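Local atomic coordinates of thiol transferase (Phanerochaete chrysosporium, PDB entry 4F0B), a protein that binds oxidized glutathione disulfide and, as a Ure2p-type glutathione transferase, probably catalyses glutathione-dependent thiol transfer. Residues 6-16 against 36-45. Numbering follows the deposited sequence.
Sequences DKPVVHYTAPT and PDYETVKMSI. With GDS (oxidized glutathione disulfide), chain C.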
loop_
_atom_site.group_PDB
_atom_site.type_symbol
_atom_site.label_atom_id
_atom_site.label_comp_id
_atom_site.label_asym_id
_atom_site.label_seq_id
_atom_site.Cartn_x
_atom_site.Cartn_y
_atom_site.Cartn_z
ATOM N N ASP A 6 -31.078 -6.881 8.845
ATOM C CA ASP A 6 -29.895 -7.622 8.393
ATOM C C ASP A 6 -28.731 -6.718 8.064
ATOM O O ASP A 6 -28.877 -5.656 7.457
ATOM C CB ASP A 6 -30.180 -8.468 7.160
ATOM C CG ASP A 6 -30.970 -9.727 7.473
ATOM O OD1 ASP A 6 -31.205 -10.059 8.666
ATOM O OD2 ASP A 6 -31.328 -10.409 6.502
ATOM N N LYS A 7 -27.557 -7.176 8.469
ATOM C CA LYS A 7 -26.317 -6.460 8.246
ATOM C C LYS A 7 -25.234 -7.441 7.784
ATOM O O LYS A 7 -24.531 -8.030 8.611
ATOM C CB LYS A 7 -25.905 -5.772 9.547
ATOM C CG LYS A 7 -26.887 -4.703 10.026
ATOM C CD LYS A 7 -26.365 -4.011 11.278
ATOM C CE LYS A 7 -27.004 -2.646 11.483
ATOM N NZ LYS A 7 -28.474 -2.757 11.662
ATOM N N PRO A 8 -25.098 -7.619 6.456
ATOM C CA PRO A 8 -24.148 -8.585 5.897
ATOM C C PRO A 8 -22.708 -8.151 5.971
ATOM O O PRO A 8 -21.841 -9.009 5.786
ATOM C CB PRO A 8 -24.544 -8.672 4.426
ATOM C CG PRO A 8 -25.360 -7.467 4.155
ATOM C CD PRO A 8 -25.971 -7.033 5.425
ATOM N N VAL A 9 -22.447 -6.863 6.172
ATOM C CA VAL A 9 -21.080 -6.402 6.375
ATOM C C VAL A 9 -20.975 -5.940 7.815
ATOM O O VAL A 9 -21.880 -5.258 8.319
ATOM C CB VAL A 9 -20.733 -5.245 5.401
ATOM C CG1 VAL A 9 -19.391 -4.658 5.745
ATOM C CG2 VAL A 9 -20.703 -5.771 3.964
ATOM N N VAL A 10 -19.917 -6.351 8.503
ATOM C CA VAL A 10 -19.573 -5.775 9.810
ATOM C C VAL A 10 -18.277 -4.984 9.638
ATOM O O VAL A 10 -17.309 -5.491 9.073
ATOM C CB VAL A 10 -19.356 -6.865 10.870
ATOM C CG1 VAL A 10 -19.065 -6.240 12.237
ATOM C CG2 VAL A 10 -20.582 -7.811 10.955
ATOM N N HIS A 11 -18.279 -3.716 10.061
ATOM C CA HIS A 11 -17.120 -2.837 9.927
ATOM C C HIS A 11 -16.512 -2.580 11.290
ATOM O O HIS A 11 -17.171 -1.948 12.134
ATOM C CB HIS A 11 -17.577 -1.499 9.332
ATOM C CG HIS A 11 -16.442 -0.558 9.017
ATOM N ND1 HIS A 11 -16.600 0.806 9.078
ATOM C CD2 HIS A 11 -15.146 -0.769 8.652
ATOM C CE1 HIS A 11 -15.467 1.403 8.730
ATOM N NE2 HIS A 11 -14.562 0.469 8.483
ATOM N N TYR A 12 -15.279 -3.063 11.497
ATOM C CA TYR A 12 -14.546 -2.853 12.734
ATOM C C TYR A 12 -13.674 -1.628 12.527
ATOM O O TYR A 12 -12.782 -1.637 11.653
ATOM C CB TYR A 12 -13.673 -4.082 13.030
ATOM C CG TYR A 12 -14.483 -5.334 13.267
ATOM C CD1 TYR A 12 -14.923 -5.676 14.552
ATOM C CD2 TYR A 12 -14.839 -6.178 12.202
ATOM C CE1 TYR A 12 -15.685 -6.819 14.784
ATOM C CE2 TYR A 12 -15.622 -7.325 12.426
ATOM C CZ TYR A 12 -16.023 -7.633 13.724
ATOM O OH TYR A 12 -16.780 -8.730 13.996
ATOM N N THR A 13 -13.948 -0.568 13.290
ATOM C CA THR A 13 -13.345 0.707 12.941
ATOM C C THR A 13 -13.150 1.623 14.142
ATOM O O THR A 13 -13.461 1.268 15.284
ATOM C CB THR A 13 -14.198 1.370 11.847
ATOM O OG1 THR A 13 -13.404 2.379 11.223
ATOM C CG2 THR A 13 -15.485 1.966 12.403
ATOM N N ALA A 14 -12.623 2.822 13.850
ATOM C CA ALA A 14 -12.451 3.898 14.829
ATOM C C ALA A 14 -12.420 5.186 14.030
ATOM O O ALA A 14 -12.160 5.155 12.821
ATOM C CB ALA A 14 -11.147 3.709 15.637
ATOM N N PRO A 15 -12.693 6.311 14.670
ATOM C CA PRO A 15 -12.786 7.583 13.926
ATOM C C PRO A 15 -11.415 8.156 13.635
ATOM O O PRO A 15 -10.906 8.964 14.412
ATOM C CB PRO A 15 -13.591 8.497 14.860
ATOM C CG PRO A 15 -13.281 7.939 16.265
ATOM C CD PRO A 15 -13.178 6.424 16.062
ATOM N N THR A 16 -10.860 7.733 12.517
ATOM C CA THR A 16 -9.453 8.008 12.168
ATOM C C THR A 16 -9.362 8.088 10.639
ATOM O O THR A 16 -10.282 7.657 9.921
ATOM C CB THR A 16 -8.511 6.843 12.587
ATOM O OG1 THR A 16 -8.963 5.643 11.950
ATOM C CG2 THR A 16 -8.544 6.561 14.081
ATOM N N PRO A 36 -24.984 -2.300 0.580
ATOM C CA PRO A 36 -25.358 -3.141 1.722
ATOM C C PRO A 36 -25.500 -2.375 3.038
ATOM O O PRO A 36 -24.756 -1.427 3.318
ATOM C CB PRO A 36 -24.185 -4.125 1.822
ATOM C CG PRO A 36 -22.981 -3.295 1.367
ATOM C CD PRO A 36 -23.530 -2.353 0.306
ATOM N N ASP A 37 -26.430 -2.811 3.881
ATOM C CA ASP A 37 -26.428 -2.343 5.253
ATOM C C ASP A 37 -25.299 -3.000 6.027
ATOM O O ASP A 37 -24.794 -4.056 5.640
ATOM C CB ASP A 37 -27.765 -2.645 5.930
ATOM C CG ASP A 37 -28.896 -1.783 5.387
ATOM O OD1 ASP A 37 -28.753 -0.538 5.432
ATOM O OD2 ASP A 37 -29.911 -2.340 4.896
ATOM N N TYR A 38 -24.890 -2.366 7.110
ATOM C CA TYR A 38 -23.712 -2.798 7.848
ATOM C C TYR A 38 -23.822 -2.476 9.345
ATOM O O TYR A 38 -24.530 -1.546 9.760
ATOM C CB TYR A 38 -22.411 -2.188 7.227
ATOM C CG TYR A 38 -22.332 -0.678 7.314
ATOM C CD1 TYR A 38 -22.963 0.120 6.363
ATOM C CD2 TYR A 38 -21.663 -0.057 8.361
ATOM C CE1 TYR A 38 -22.939 1.498 6.443
ATOM C CE2 TYR A 38 -21.585 1.338 8.438
ATOM C CZ TYR A 38 -22.230 2.096 7.482
ATOM O OH TYR A 38 -22.226 3.459 7.598
ATOM N N GLU A 39 -23.153 -3.291 10.152
ATOM C CA GLU A 39 -22.942 -3.026 11.560
ATOM C C GLU A 39 -21.607 -2.352 11.701
ATOM O O GLU A 39 -20.638 -2.687 10.980
ATOM C CB GLU A 39 -22.892 -4.350 12.372
ATOM C CG GLU A 39 -22.416 -4.203 13.860
ATOM C CD GLU A 39 -22.345 -5.520 14.656
ATOM O OE1 GLU A 39 -22.481 -6.616 14.055
ATOM O OE2 GLU A 39 -22.163 -5.473 15.910
ATOM N N THR A 40 -21.525 -1.434 12.657
ATOM C CA THR A 40 -20.264 -0.841 13.046
ATOM C C THR A 40 -19.869 -1.292 14.448
ATOM O O THR A 40 -20.668 -1.237 15.374
ATOM C CB THR A 40 -20.388 0.668 13.067
ATOM O OG1 THR A 40 -20.683 1.117 11.738
ATOM C CG2 THR A 40 -19.057 1.321 13.540
ATOM N N VAL A 41 -18.649 -1.804 14.575
ATOM C CA VAL A 41 -18.059 -2.170 15.870
ATOM C C VAL A 41 -16.940 -1.184 16.088
ATOM O O VAL A 41 -15.925 -1.221 15.385
ATOM C CB VAL A 41 -17.523 -3.602 15.878
ATOM C CG1 VAL A 41 -16.850 -3.908 17.222
ATOM C CG2 VAL A 41 -18.656 -4.582 15.613
ATOM N N LYS A 42 -17.106 -0.317 17.077
ATOM C CA LYS A 42 -16.111 0.679 17.397
ATOM C C LYS A 42 -15.002 0.064 18.298
ATOM O O LYS A 42 -15.259 -0.437 19.384
ATOM C CB LYS A 42 -16.789 1.894 18.042
ATOM C CG LYS A 42 -15.866 3.092 18.157
ATOM C CD LYS A 42 -16.591 4.262 18.805
ATOM C CE LYS A 42 -15.717 5.502 18.816
ATOM N NZ LYS A 42 -16.336 6.567 19.668
ATOM N N MET A 43 -13.771 0.097 17.814
ATOM C CA MET A 43 -12.651 -0.578 18.456
ATOM C C MET A 43 -11.731 0.428 19.099
ATOM O O MET A 43 -11.414 1.465 18.491
ATOM C CB MET A 43 -11.837 -1.400 17.427
ATOM C CG MET A 43 -12.680 -2.441 16.727
ATOM S SD MET A 43 -12.949 -3.898 17.756
ATOM C CE MET A 43 -11.305 -4.593 17.771
ATOM N N SER A 44 -11.276 0.129 20.307
ATOM C CA SER A 44 -10.174 0.894 20.878
ATOM C C SER A 44 -8.880 0.612 20.153
ATOM O O SER A 44 -8.530 -0.546 19.920
ATOM C CB SER A 44 -10.006 0.558 22.354
ATOM O OG SER A 44 -8.728 1.056 22.759
ATOM N N ILE A 45 -8.190 1.686 19.788
ATOM C CA ILE A 45 -6.875 1.590 19.148
ATOM C C ILE A 45 -5.795 2.039 20.117
ATOM O O ILE A 45 -4.665 2.294 19.701
ATOM C CB ILE A 45 -6.784 2.449 17.854
ATOM C CG1 ILE A 45 -7.030 3.911 18.192
ATOM C CG2 ILE A 45 -7.791 1.916 16.845
ATOM C CD1 ILE A 45 -6.667 4.879 17.051
HETATM N N1 GDS C . -2.181 -0.049 6.478
HETATM C CA1 GDS C . -3.351 -0.125 7.408
HETATM C C1 GDS C . -4.631 0.198 6.591
HETATM O OE1 GDS C . -4.525 0.930 5.582
HETATM O OE2 GDS C . -5.699 -0.310 6.979
HETATM C CB1 GDS C . -3.193 0.933 8.512
HETATM C CG1 GDS C . -4.306 0.835 9.572
HETATM C CD1 GDS C . -3.924 1.673 10.784
HETATM O O1 GDS C . -2.911 2.353 10.882
HETATM N N2 GDS C . -4.791 1.564 11.845
HETATM C CA2 GDS C . -4.608 2.304 13.101
HETATM C C2 GDS C . -4.692 1.340 14.263
HETATM O O2 GDS C . -5.556 0.426 14.301
HETATM C CB2 GDS C . -5.673 3.374 13.324
HETATM S SG2 GDS C . -5.834 4.567 11.994
HETATM N N3 GDS C . -3.791 1.564 15.239
HETATM C CA3 GDS C . -3.801 0.717 16.435
HETATM C C3 GDS C . -2.461 0.176 16.770
HETATM O OE3 GDS C . -2.413 -0.587 17.756
HETATM O OE4 GDS C . -1.473 0.486 16.051
HETATM N N4 GDS C . -1.276 4.604 10.116
HETATM C CA4 GDS C . -0.282 4.562 9.057
HETATM C C4 GDS C . -0.852 4.120 7.667
HETATM O OE5 GDS C . -2.066 4.265 7.418
HETATM O OE6 GDS C . -0.016 3.643 6.880
HETATM C C5 GDS C . -1.162 5.508 11.093
HETATM O O5 GDS C . -0.220 6.335 11.134
HETATM C CA5 GDS C . -2.221 5.481 12.182
HETATM N N5 GDS C . -1.594 5.757 13.496
HETATM C CB5 GDS C . -3.272 6.541 11.784
HETATM S SG5 GDS C . -4.712 6.444 12.842
HETATM C CA6 GDS C . 0.621 3.171 15.988
HETATM C C6 GDS C . 1.965 3.904 15.801
HETATM O OE7 GDS C . 2.254 4.331 14.661
HETATM O OE8 GDS C . 2.716 3.972 16.806
HETATM N N6 GDS C . 0.855 2.023 16.860
HETATM C CB6 GDS C . -0.438 4.124 16.629
HETATM C CG6 GDS C . -0.915 5.327 15.763
HETATM C CD6 GDS C . -1.629 4.855 14.529
HETATM O O6 GDS C . -2.169 3.768 14.393
HETATM O O HOH W 1 -24.145 -7.939 11.783
HETATM O O HOH W 2 -18.712 2.342 10.190
#
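Y12 and V41 pack side by side on one face of a two-strand parallel pair. CD1 of Y12 lies 3.6 Å from CB of V41. V41 CG2 touches V10 CG1, 3.8 Å away, as well as the ring. CG of Y12 stands beside its backbone N (chi1 -63°), which swings the ring along V41. M43 SD then meets the ring edge near its plane, 4.2 Å from Y12 CD1. With the ring of Y12 cut back to an alanine, V41 and M43 would probably lose their shared aromatic neighbour and a gap would open between them. V9, H11, T13, Y38 and T40 occupy the opposite face. There one water joins H11 ND1 and T40 OG1, lying in the plane of the imidazole at its edge. The methyls T13 CG2 and T40 CG2 also touch.

Five backbone hydrogen bonds fix the register, from E39 N to V9 O through M43 N to T13 O. The bond from H11 N to E39 O is short, at 2.7 Å, and nearly straight (171°). Past the strands, T16 CG2 and I45 CD1 meet tip to tip at 3.9 Å. Both residues line the glutathione disulfide pocket, where T16 OG1 is 3.3 Å from SG2 of the ligand. G19 N hydrogen-bonds T16 OG1, and G19 O hydrogen-bonds T13 OG1.

With helix 20-33, which connects them, the two strands form a beta-alpha-beta unit of the thioredoxin-like N-terminal domain. The helix covers H11 and Y38; its E27 hydrogen-bonds Y38 OH. Helix 60-63 packs on M43. Strand 38-42 is one of the sheet's two outermost strands in this chain, and 9-13 lies between it and antiparallel strand 73-76.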